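Taurocyamine kinase (Schistosoma mansoni, PDB 4WOD) catalyses the reversible, magnesium-dependent transfer of a phosphoryl group from ATP to the guanidino compound taurocyamine. Local coordinates at residues D544-K549 against N574-L579; V122-T127 against K241-A246; S21-Y26 against N51-N56. The protein carries 4 engineered substitutions. All coordinates share one frame; numbering follows the deposited sequence.

Overall arrangement
The three contacts are spread over the two halves of a duplicated kinase chain. Interactions 2 and 3 belong to the first repeat, one in its C-terminal catalytic region and the other in its N-terminal helical region, with centres about 30 Å apart. Interaction 1 lies in the catalytic region of the second repeat, its centre about 57 Å from that of interaction 2, and none of the three touches another. Interactions 2 and 3 are buried: a strand-helix contact dominated by aliphatic side chains, and a helix-helix contact centred on one hydrogen bond. Interaction 1, partly exposed, joins a helix-ending loop to the start of an inner sheet strand and the turn before it, through an ion pair beside an aromatic ring.

Interaction 1: residues D544-K549 against N574-L579; sequences DHFLFK and NSKTFL
Phe546 contributes the largest area to this contact, and its ring meets both Leu579 and Lys576. Leu579 CD2 lies over one face, 3.7 Å from the centroid of the Phe546 ring and 21° off its normal, which meets the criteria for a CH-pi contact. The methyl is displaced toward the CE2-CZ rim, as its 3.5 Å approach to Phe546 CE2 confirms. On the opposite face sits a neighbour from the same loop, CB of Asp544, 3.7 Å above the plane of the Phe546 ring and over its centre. The ring is therefore sandwiched between two aliphatic groups. Lys576 comes in at the rim: its CG is in the ring plane, and its CD reaches Phe546 CE2 at 3.8 Å.

Beyond CG the Lys576 chain is extended, which carries NZ past the ring to the carboxylate of Asp544. There NZ donates to Asp544 OD2 at 2.6 Å, a salt bridge made on the syn side and 24° out of the carboxylate plane. A water accepts from NZ at 2.9 Å and donates to OD1 of Asp544 at 2.7 Å, so both carboxylate oxygens are linked to the one ammonium group, directly or through water. Gln540 adds a weak hydrogen bond to OD1.

Leu579 is buried on strand 578-582 against Ile591 and Met593, whereas Asp544, Phe546 and Lys576 remain partly exposed. The contact thus attaches the end of helix 535-543 to the catalytic sheet. That helix closes in a Schellman motif, with His545, a predicted ATP-binding residue, at the positive-phi C-prime position. Phe546 follows it and packs back on Leu541, the hydrophobic contact characteristic of this helix-ending motif.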
loop_
_atom_site.group_PDB
_atom_site.type_symbol
_atom_site.label_atom_id
_atom_site.label_comp_id
_atom_site.label_asym_id
_atom_site.label_seq_id
_atom_site.Cartn_x
_atom_site.Cartn_y
_atom_site.Cartn_z
ATOM N N ASP A 544 -3.872 -22.015 -11.856
ATOM C CA ASP A 544 -5.094 -21.951 -12.654
ATOM C C ASP A 544 -5.580 -20.520 -12.849
ATOM O O ASP A 544 -6.661 -20.310 -13.382
ATOM C CB ASP A 544 -6.207 -22.772 -12.000
ATOM C CG ASP A 544 -5.925 -24.255 -12.021
ATOM O OD1 ASP A 544 -5.127 -24.686 -12.875
ATOM O OD2 ASP A 544 -6.505 -24.987 -11.195
ATOM N N HIS A 545 -4.792 -19.546 -12.403
ATOM C CA HIS A 545 -5.206 -18.144 -12.417
ATOM C C HIS A 545 -6.530 -17.972 -11.676
ATOM O O HIS A 545 -7.370 -17.159 -12.067
ATOM C CB HIS A 545 -5.339 -17.599 -13.851
ATOM C CG HIS A 545 -4.076 -17.689 -14.648
ATOM N ND1 HIS A 545 -3.654 -18.860 -15.246
ATOM C CD2 HIS A 545 -3.136 -16.758 -14.938
ATOM C CE1 HIS A 545 -2.510 -18.642 -15.872
ATOM N NE2 HIS A 545 -2.176 -17.376 -15.702
ATOM N N PHE A 546 -6.718 -18.761 -10.624
ATOM C CA PHE A 546 -7.832 -18.549 -9.710
ATOM C C PHE A 546 -7.271 -17.739 -8.555
ATOM O O PHE A 546 -6.887 -18.287 -7.530
ATOM C CB PHE A 546 -8.438 -19.864 -9.219
ATOM C CG PHE A 546 -9.047 -20.704 -10.305
ATOM C CD1 PHE A 546 -9.337 -20.160 -11.547
ATOM C CD2 PHE A 546 -9.330 -22.049 -10.079
ATOM C CE1 PHE A 546 -9.892 -20.939 -12.549
ATOM C CE2 PHE A 546 -9.891 -22.831 -11.070
ATOM C CZ PHE A 546 -10.173 -22.279 -12.308
ATOM N N LEU A 547 -7.189 -16.429 -8.754
ATOM C CA LEU A 547 -6.502 -15.566 -7.810
ATOM C C LEU A 547 -7.472 -14.868 -6.881
ATOM O O LEU A 547 -8.601 -14.584 -7.234
ATOM C CB LEU A 547 -5.664 -14.516 -8.549
ATOM C CG LEU A 547 -4.688 -15.050 -9.600
ATOM C CD1 LEU A 547 -4.159 -13.903 -10.452
ATOM C CD2 LEU A 547 -3.559 -15.816 -8.930
ATOM N N PHE A 548 -7.005 -14.570 -5.683
ATOM C CA PHE A 548 -7.787 -13.778 -4.766
ATOM C C PHE A 548 -6.745 -13.064 -3.913
ATOM O O PHE A 548 -6.337 -13.548 -2.856
ATOM C CB PHE A 548 -8.753 -14.679 -3.974
ATOM C CG PHE A 548 -9.776 -13.931 -3.145
ATOM C CD1 PHE A 548 -9.746 -12.554 -3.036
ATOM C CD2 PHE A 548 -10.807 -14.624 -2.519
ATOM C CE1 PHE A 548 -10.680 -11.888 -2.281
ATOM C CE2 PHE A 548 -11.755 -13.957 -1.770
ATOM C CZ PHE A 548 -11.683 -12.584 -1.654
ATOM N N LYS A 549 -6.276 -11.937 -4.437
ATOM C CA LYS A 549 -5.229 -11.156 -3.800
ATOM C C LYS A 549 -5.774 -9.820 -3.302
ATOM O O LYS A 549 -6.786 -9.329 -3.793
ATOM C CB LYS A 549 -4.072 -10.915 -4.775
ATOM C CG LYS A 549 -3.775 -12.095 -5.682
ATOM C CD LYS A 549 -2.694 -11.757 -6.700
ATOM C CE LYS A 549 -1.397 -11.345 -6.025
ATOM N NZ LYS A 549 -0.217 -11.904 -6.745
ATOM N N ASN A 574 -14.648 -30.301 -9.015
ATOM C CA ASN A 574 -13.413 -30.911 -9.475
ATOM C C ASN A 574 -13.013 -30.483 -10.876
ATOM O O ASN A 574 -11.824 -30.237 -11.143
ATOM C CB ASN A 574 -13.517 -32.433 -9.420
ATOM C CG ASN A 574 -12.176 -33.100 -9.646
ATOM O OD1 ASN A 574 -11.847 -33.494 -10.764
ATOM N ND2 ASN A 574 -11.383 -33.205 -8.583
ATOM N N SER A 575 -14.004 -30.397 -11.767
ATOM C CA SER A 575 -13.804 -29.995 -13.157
ATOM C C SER A 575 -13.461 -28.522 -13.345
ATOM O O SER A 575 -13.128 -28.105 -14.456
ATOM C CB SER A 575 -15.064 -30.292 -13.978
ATOM O OG SER A 575 -15.323 -31.678 -14.005
ATOM N N LYS A 576 -13.598 -27.742 -12.271
ATOM C CA LYS A 576 -13.374 -26.293 -12.298
ATOM C C LYS A 576 -14.301 -25.576 -13.279
ATOM O O LYS A 576 -13.911 -24.592 -13.911
ATOM C CB LYS A 576 -11.906 -25.979 -12.620
ATOM C CG LYS A 576 -10.962 -26.493 -11.561
ATOM C CD LYS A 576 -9.515 -26.457 -12.007
ATOM C CE LYS A 576 -8.710 -27.530 -11.267
ATOM N NZ LYS A 576 -7.241 -27.416 -11.468
ATOM N N THR A 577 -15.540 -26.054 -13.357
ATOM C CA THR A 577 -16.556 -25.490 -14.231
ATOM C C THR A 577 -17.649 -24.797 -13.432
ATOM O O THR A 577 -18.533 -24.163 -13.997
ATOM C CB THR A 577 -17.202 -26.553 -15.116
ATOM O OG1 THR A 577 -17.831 -27.541 -14.294
ATOM C CG2 THR A 577 -16.156 -27.203 -16.003
ATOM N N PHE A 578 -17.561 -24.910 -12.117
ATOM C CA PHE A 578 -18.446 -24.189 -11.220
ATOM C C PHE A 578 -17.599 -23.706 -10.045
ATOM O O PHE A 578 -16.935 -24.501 -9.389
ATOM C CB PHE A 578 -19.616 -25.077 -10.744
ATOM C CG PHE A 578 -20.570 -24.361 -9.831
ATOM C CD1 PHE A 578 -21.498 -23.471 -10.347
ATOM C CD2 PHE A 578 -20.515 -24.557 -8.457
ATOM C CE1 PHE A 578 -22.379 -22.786 -9.502
ATOM C CE2 PHE A 578 -21.398 -23.878 -7.603
ATOM C CZ PHE A 578 -22.314 -22.990 -8.130
ATOM N N LEU A 579 -17.587 -22.396 -9.818
ATOM C CA LEU A 579 -16.705 -21.809 -8.811
ATOM C C LEU A 579 -17.447 -20.714 -8.062
ATOM O O LEU A 579 -18.344 -20.101 -8.622
ATOM C CB LEU A 579 -15.443 -21.217 -9.449
ATOM C CG LEU A 579 -14.778 -21.986 -10.605
ATOM C CD1 LEU A 579 -15.358 -21.482 -11.911
ATOM C CD2 LEU A 579 -13.259 -21.835 -10.572
HETATM O O HOH W 1 -5.571 -27.162 -13.803
#

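Interaction 2: residues V122-T127 against K241-A246; sequences VRLGRT and KRLADA
Leu124, whose CD2 meets Leu243 of the helix, sends its other methyl, CD1, over one face of the Arg126 guanidinium, 4.2 Å above the plane and toward the rim. Arg126 NH1 donates to Gly125 O at 3.0 Å, with the acceptor 15° out of the guanidinium plane. This bond within the strand, together with a cation-pi contact to Phe264, limits how the buried group can turn.

Across the contact aliphatic side chains dominate, with no hydrogen bond between the segments, and Leu243 supplies more than half of the buried area. Its CD2 fits between two side chains of the strand. On Val122 it presses against CG1 at 3.4 Å, closer than usual for two carbons, which marks the tight point of the contact. On Leu124 the approach to CD2 is a more relaxed 3.8 Å, and the two side chains lie alongside, pointing opposite ways. CG of Leu243 stands anti to its own backbone N (chi1 -179°), a setting that projects both methyls at the strand.

Arg123, itself a predicted ATP-binding residue, points its CB away from the helix; its NH2 donates to Asn271 OD1, in the bound-arginine pocket, and to Thr275 O. Strand 122-126 and helix 241-246 run nearly parallel, at 21°, with axes 8.9 Å apart. Helix 236-251 thereby covers the catalytic sheet at strand 117-126, which lies between antiparallel strands 225-232 and 277-283; Val227 of the former extends the same apolar layer to Leu124 and Leu243.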
loop_
_atom_site.group_PDB
_atom_site.type_symbol
_atom_site.label_atom_id
_atom_site.label_comp_id
_atom_site.label_asym_id
_atom_site.label_seq_id
_atom_site.Cartn_x
_atom_site.Cartn_y
_atom_site.Cartn_z
ATOM N N VAL A 122 14.588 15.385 16.313
ATOM C CA VAL A 122 15.221 15.623 15.011
ATOM C C VAL A 122 16.673 15.100 15.028
ATOM O O VAL A 122 17.443 15.332 15.970
ATOM C CB VAL A 122 15.198 17.120 14.597
ATOM C CG1 VAL A 122 15.672 17.281 13.160
ATOM C CG2 VAL A 122 13.790 17.688 14.725
ATOM N N ARG A 123 17.014 14.365 13.980
ATOM C CA ARG A 123 18.293 13.686 13.876
ATOM C C ARG A 123 19.020 14.094 12.602
ATOM O O ARG A 123 18.391 14.265 11.556
ATOM C CB ARG A 123 18.081 12.165 13.891
ATOM C CG ARG A 123 19.343 11.336 13.636
ATOM C CD ARG A 123 19.045 10.132 12.742
ATOM N NE ARG A 123 19.146 10.477 11.323
ATOM C CZ ARG A 123 18.570 9.789 10.343
ATOM N NH1 ARG A 123 17.837 8.716 10.619
ATOM N NH2 ARG A 123 18.719 10.183 9.081
ATOM N N LEU A 124 20.337 14.267 12.698
ATOM C CA LEU A 124 21.200 14.355 11.530
ATOM C C LEU A 124 22.503 13.586 11.761
ATOM O O LEU A 124 22.802 13.150 12.881
ATOM C CB LEU A 124 21.509 15.811 11.161
ATOM C CG LEU A 124 22.084 16.789 12.186
ATOM C CD1 LEU A 124 23.568 16.555 12.499
ATOM C CD2 LEU A 124 21.842 18.218 11.690
ATOM N N GLY A 125 23.276 13.456 10.692
ATOM C CA GLY A 125 24.541 12.740 10.720
ATOM C C GLY A 125 25.583 13.509 9.923
ATOM O O GLY A 125 25.231 14.343 9.078
ATOM N N ARG A 126 26.865 13.253 10.203
ATOM C CA ARG A 126 27.952 13.834 9.432
ATOM C C ARG A 126 29.117 12.866 9.299
ATOM O O ARG A 126 29.384 12.059 10.196
ATOM C CB ARG A 126 28.469 15.128 10.073
ATOM C CG ARG A 126 27.466 16.282 10.117
ATOM C CD ARG A 126 27.178 16.822 8.720
ATOM N NE ARG A 126 26.458 18.099 8.745
ATOM C CZ ARG A 126 25.143 18.215 8.582
ATOM N NH1 ARG A 126 24.397 17.118 8.406
ATOM N NH2 ARG A 126 24.571 19.420 8.606
ATOM N N THR A 127 29.795 12.976 8.167
ATOM C CA THR A 127 31.056 12.307 7.907
ATOM C C THR A 127 32.172 13.321 8.048
ATOM O O THR A 127 32.107 14.390 7.443
ATOM C CB THR A 127 31.106 11.740 6.498
ATOM O OG1 THR A 127 30.057 10.782 6.316
ATOM C CG2 THR A 127 32.492 11.121 6.214
ATOM N N LYS A 241 15.691 24.005 16.349
ATOM C CA LYS A 241 16.643 25.077 16.608
ATOM C C LYS A 241 17.831 24.578 17.410
ATOM O O LYS A 241 18.969 24.934 17.110
ATOM C CB LYS A 241 15.979 26.235 17.355
ATOM C CG LYS A 241 15.252 27.205 16.453
ATOM C CD LYS A 241 14.642 28.368 17.245
ATOM C CE LYS A 241 13.608 29.102 16.385
ATOM N NZ LYS A 241 13.176 30.438 16.933
ATOM N N ARG A 242 17.566 23.770 18.434
ATOM C CA ARG A 242 18.630 23.241 19.287
ATOM C C ARG A 242 19.597 22.403 18.458
ATOM O O ARG A 242 20.813 22.524 18.593
ATOM C CB ARG A 242 18.057 22.400 20.429
ATOM C CG ARG A 242 19.085 21.865 21.402
ATOM C CD ARG A 242 18.402 20.948 22.404
ATOM N NE ARG A 242 17.142 21.561 22.769
ATOM C CZ ARG A 242 15.977 20.933 22.847
ATOM N NH1 ARG A 242 15.887 19.636 22.634
ATOM N NH2 ARG A 242 14.898 21.627 23.165
ATOM N N LEU A 243 19.038 21.569 17.585
ATOM C CA LEU A 243 19.851 20.773 16.677
ATOM C C LEU A 243 20.659 21.631 15.718
ATOM O O LEU A 243 21.856 21.404 15.546
ATOM C CB LEU A 243 18.990 19.818 15.868
ATOM C CG LEU A 243 19.802 18.931 14.917
ATOM C CD1 LEU A 243 20.706 17.986 15.687
ATOM C CD2 LEU A 243 18.862 18.135 14.008
ATOM N N ALA A 244 20.000 22.601 15.083
ATOM C CA ALA A 244 20.637 23.423 14.060
ATOM C C ALA A 244 21.801 24.205 14.657
ATOM O O ALA A 244 22.882 24.272 14.066
ATOM C CB ALA A 244 19.639 24.371 13.433
ATOM N N ASP A 245 21.577 24.805 15.824
ATOM C CA ASP A 245 22.628 25.600 16.481
ATOM C C ASP A 245 23.893 24.782 16.719
ATOM O O ASP A 245 24.994 25.245 16.423
ATOM C CB ASP A 245 22.153 26.174 17.815
ATOM C CG ASP A 245 21.272 27.398 17.654
ATOM O OD1 ASP A 245 21.242 27.972 16.543
ATOM O OD2 ASP A 245 20.627 27.799 18.652
ATOM N N ALA A 246 23.723 23.563 17.221
ATOM C CA ALA A 246 24.850 22.710 17.583
ATOM C C ALA A 246 25.693 22.316 16.380
ATOM O O ALA A 246 26.931 22.362 16.441
ATOM C CB ALA A 246 24.366 21.460 18.305
#

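Interaction 3: residues S21-Y26 against N51-N56; sequences SLTKKY and NTNAYN
Thr23 and Asn53 join two helices of the N-terminal helical domain of a phosphagen kinase, and Thr23 stands in the first turn of helix 22-26, two residues after the N-cap Ser21. The tight part of the contact is confined to these two side chains, Thr23 and Asn53, which approach from opposite directions. Thr23 holds OG1 anti to its carbonyl carbon (chi1 -69°), aiming the hydroxyl at the amide while CG2 of Thr23 packs 3.4 Å from Asn53 OD1. The opposite end of the amide is also engaged: Asn53 ND2 donates to the backbone oxygen of Leu61, a residue of the arginine pocket. With both ends bonded, the orientation of the buried amide is well defined. The Asn53 side chain is about 6 Å from the bound arginine, near the pocket though not among its lining residues.

Away from this pair the fit is loose. Ser21 CB comes no nearer than 4.2 Å to Asn53 ND2, and its hydroxyl serves its own helix, accepting from Lys24 N at 3.1 Å as the N-cap and also bonding Asn19. Further out, the exposed Lys25 reaches Asp83 on helix 74-84 in a salt bridge.

The one direct hydrogen bond between the segments is short but off-axis: Thr23 OG1 donates to Asn53 OD1 at 2.8 Å, from 65° above the carbonyl plane and with a C=O...donor angle of 106°.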
loop_
_atom_site.group_PDB
_atom_site.type_symbol
_atom_site.label_atom_id
_atom_site.label_comp_id
_atom_site.label_asym_id
_atom_site.label_seq_id
_atom_site.Cartn_x
_atom_site.Cartn_y
_atom_site.Cartn_z
ATOM N N SER A 21 17.143 -6.684 -3.117
ATOM C CA SER A 21 17.764 -5.397 -2.800
ATOM C C SER A 21 18.020 -4.586 -4.056
ATOM O O SER A 21 18.070 -5.141 -5.148
ATOM C CB SER A 21 19.073 -5.617 -2.035
ATOM O OG SER A 21 19.941 -6.531 -2.704
ATOM N N LEU A 22 18.199 -3.273 -3.912
ATOM C CA LEU A 22 18.677 -2.480 -5.037
ATOM C C LEU A 22 20.113 -2.869 -5.377
ATOM O O LEU A 22 20.556 -2.660 -6.502
ATOM C CB LEU A 22 18.596 -0.989 -4.745
ATOM C CG LEU A 22 17.184 -0.435 -4.537
ATOM C CD1 LEU A 22 17.224 1.021 -4.076
ATOM C CD2 LEU A 22 16.357 -0.574 -5.825
ATOM N N THR A 23 20.841 -3.418 -4.405
ATOM C CA THR A 23 22.196 -3.932 -4.666
ATOM C C THR A 23 22.150 -5.055 -5.678
ATOM O O THR A 23 22.965 -5.131 -6.591
ATOM C CB THR A 23 22.871 -4.455 -3.384
ATOM O OG1 THR A 23 23.153 -3.352 -2.520
ATOM C CG2 THR A 23 24.174 -5.175 -3.714
ATOM N N LYS A 24 21.180 -5.935 -5.514
ATOM C CA LYS A 24 21.000 -7.045 -6.432
ATOM C C LYS A 24 20.633 -6.498 -7.817
ATOM O O LYS A 24 21.129 -6.968 -8.841
ATOM C CB LYS A 24 19.917 -7.983 -5.911
ATOM C CG LYS A 24 19.591 -9.154 -6.810
ATOM C CD LYS A 24 18.705 -10.105 -6.052
ATOM C CE LYS A 24 18.305 -11.298 -6.880
ATOM N NZ LYS A 24 17.857 -12.407 -6.002
ATOM N N LYS A 25 19.807 -5.459 -7.821
ATOM C CA LYS A 25 19.294 -4.883 -9.057
ATOM C C LYS A 25 20.397 -4.275 -9.902
ATOM O O LYS A 25 20.421 -4.456 -11.112
ATOM C CB LYS A 25 18.230 -3.839 -8.731
ATOM C CG LYS A 25 17.517 -3.257 -9.927
ATOM C CD LYS A 25 16.251 -2.550 -9.467
ATOM C CE LYS A 25 15.643 -1.687 -10.549
ATOM N NZ LYS A 25 14.478 -0.939 -9.982
ATOM N N TYR A 26 21.342 -3.592 -9.267
ATOM C CA TYR A 26 22.322 -2.836 -10.028
ATOM C C TYR A 26 23.730 -3.429 -10.026
ATOM O O TYR A 26 24.599 -2.948 -10.766
ATOM C CB TYR A 26 22.343 -1.389 -9.527
ATOM C CG TYR A 26 21.032 -0.682 -9.815
ATOM C CD1 TYR A 26 20.636 -0.408 -11.132
ATOM C CD2 TYR A 26 20.180 -0.305 -8.780
ATOM C CE1 TYR A 26 19.429 0.218 -11.399
ATOM C CE2 TYR A 26 18.982 0.327 -9.034
ATOM C CZ TYR A 26 18.607 0.589 -10.351
ATOM O OH TYR A 26 17.411 1.216 -10.599
ATOM N N ASN A 51 28.996 -6.326 0.761
ATOM C CA ASN A 51 29.153 -7.514 1.583
ATOM C C ASN A 51 27.928 -7.814 2.445
ATOM O O ASN A 51 27.447 -8.941 2.473
ATOM C CB ASN A 51 30.382 -7.363 2.471
ATOM C CG ASN A 51 30.746 -8.653 3.168
ATOM O OD1 ASN A 51 31.199 -9.603 2.532
ATOM N ND2 ASN A 51 30.543 -8.699 4.467
ATOM N N THR A 52 27.402 -6.797 3.122
ATOM C CA THR A 52 26.274 -7.028 4.028
ATOM C C THR A 52 25.029 -7.521 3.263
ATOM O O THR A 52 24.195 -8.246 3.819
ATOM C CB THR A 52 25.930 -5.747 4.844
ATOM O OG1 THR A 52 25.204 -6.098 6.033
ATOM C CG2 THR A 52 25.109 -4.762 3.997
ATOM N N ASN A 53 24.913 -7.173 1.985
ATOM C CA ASN A 53 23.758 -7.630 1.209
ATOM C C ASN A 53 23.794 -9.129 0.965
ATOM O O ASN A 53 22.751 -9.772 0.858
ATOM C CB ASN A 53 23.666 -6.903 -0.121
ATOM C CG ASN A 53 23.430 -5.425 0.046
ATOM O OD1 ASN A 53 24.271 -4.605 -0.335
ATOM N ND2 ASN A 53 22.274 -5.067 0.608
ATOM N N ALA A 54 24.993 -9.674 0.856
ATOM C CA ALA A 54 25.161 -11.108 0.622
ATOM C C ALA A 54 24.649 -11.948 1.784
ATOM O O ALA A 54 24.300 -13.111 1.603
ATOM C CB ALA A 54 26.628 -11.433 0.356
ATOM N N TYR A 55 24.633 -11.375 2.984
ATOM C CA TYR A 55 24.310 -12.153 4.176
ATOM C C TYR A 55 23.016 -11.707 4.816
ATOM O O TYR A 55 22.455 -12.425 5.624
ATOM C CB TYR A 55 25.457 -12.081 5.178
ATOM C CG TYR A 55 26.725 -12.570 4.535
ATOM C CD1 TYR A 55 26.871 -13.908 4.181
ATOM C CD2 TYR A 55 27.756 -11.696 4.233
ATOM C CE1 TYR A 55 28.023 -14.361 3.561
ATOM C CE2 TYR A 55 28.914 -12.140 3.613
ATOM C CZ TYR A 55 29.039 -13.467 3.277
ATOM O OH TYR A 55 30.189 -13.908 2.675
ATOM N N ASN A 56 22.551 -10.522 4.446
ATOM C CA ASN A 56 21.280 -10.024 4.948
ATOM C C ASN A 56 20.317 -9.701 3.804
ATOM O O ASN A 56 20.254 -8.566 3.326
ATOM C CB ASN A 56 21.522 -8.798 5.823
ATOM C CG ASN A 56 22.455 -9.100 6.981
ATOM O OD1 ASN A 56 23.673 -8.907 6.883
ATOM N ND2 ASN A 56 21.892 -9.605 8.075
#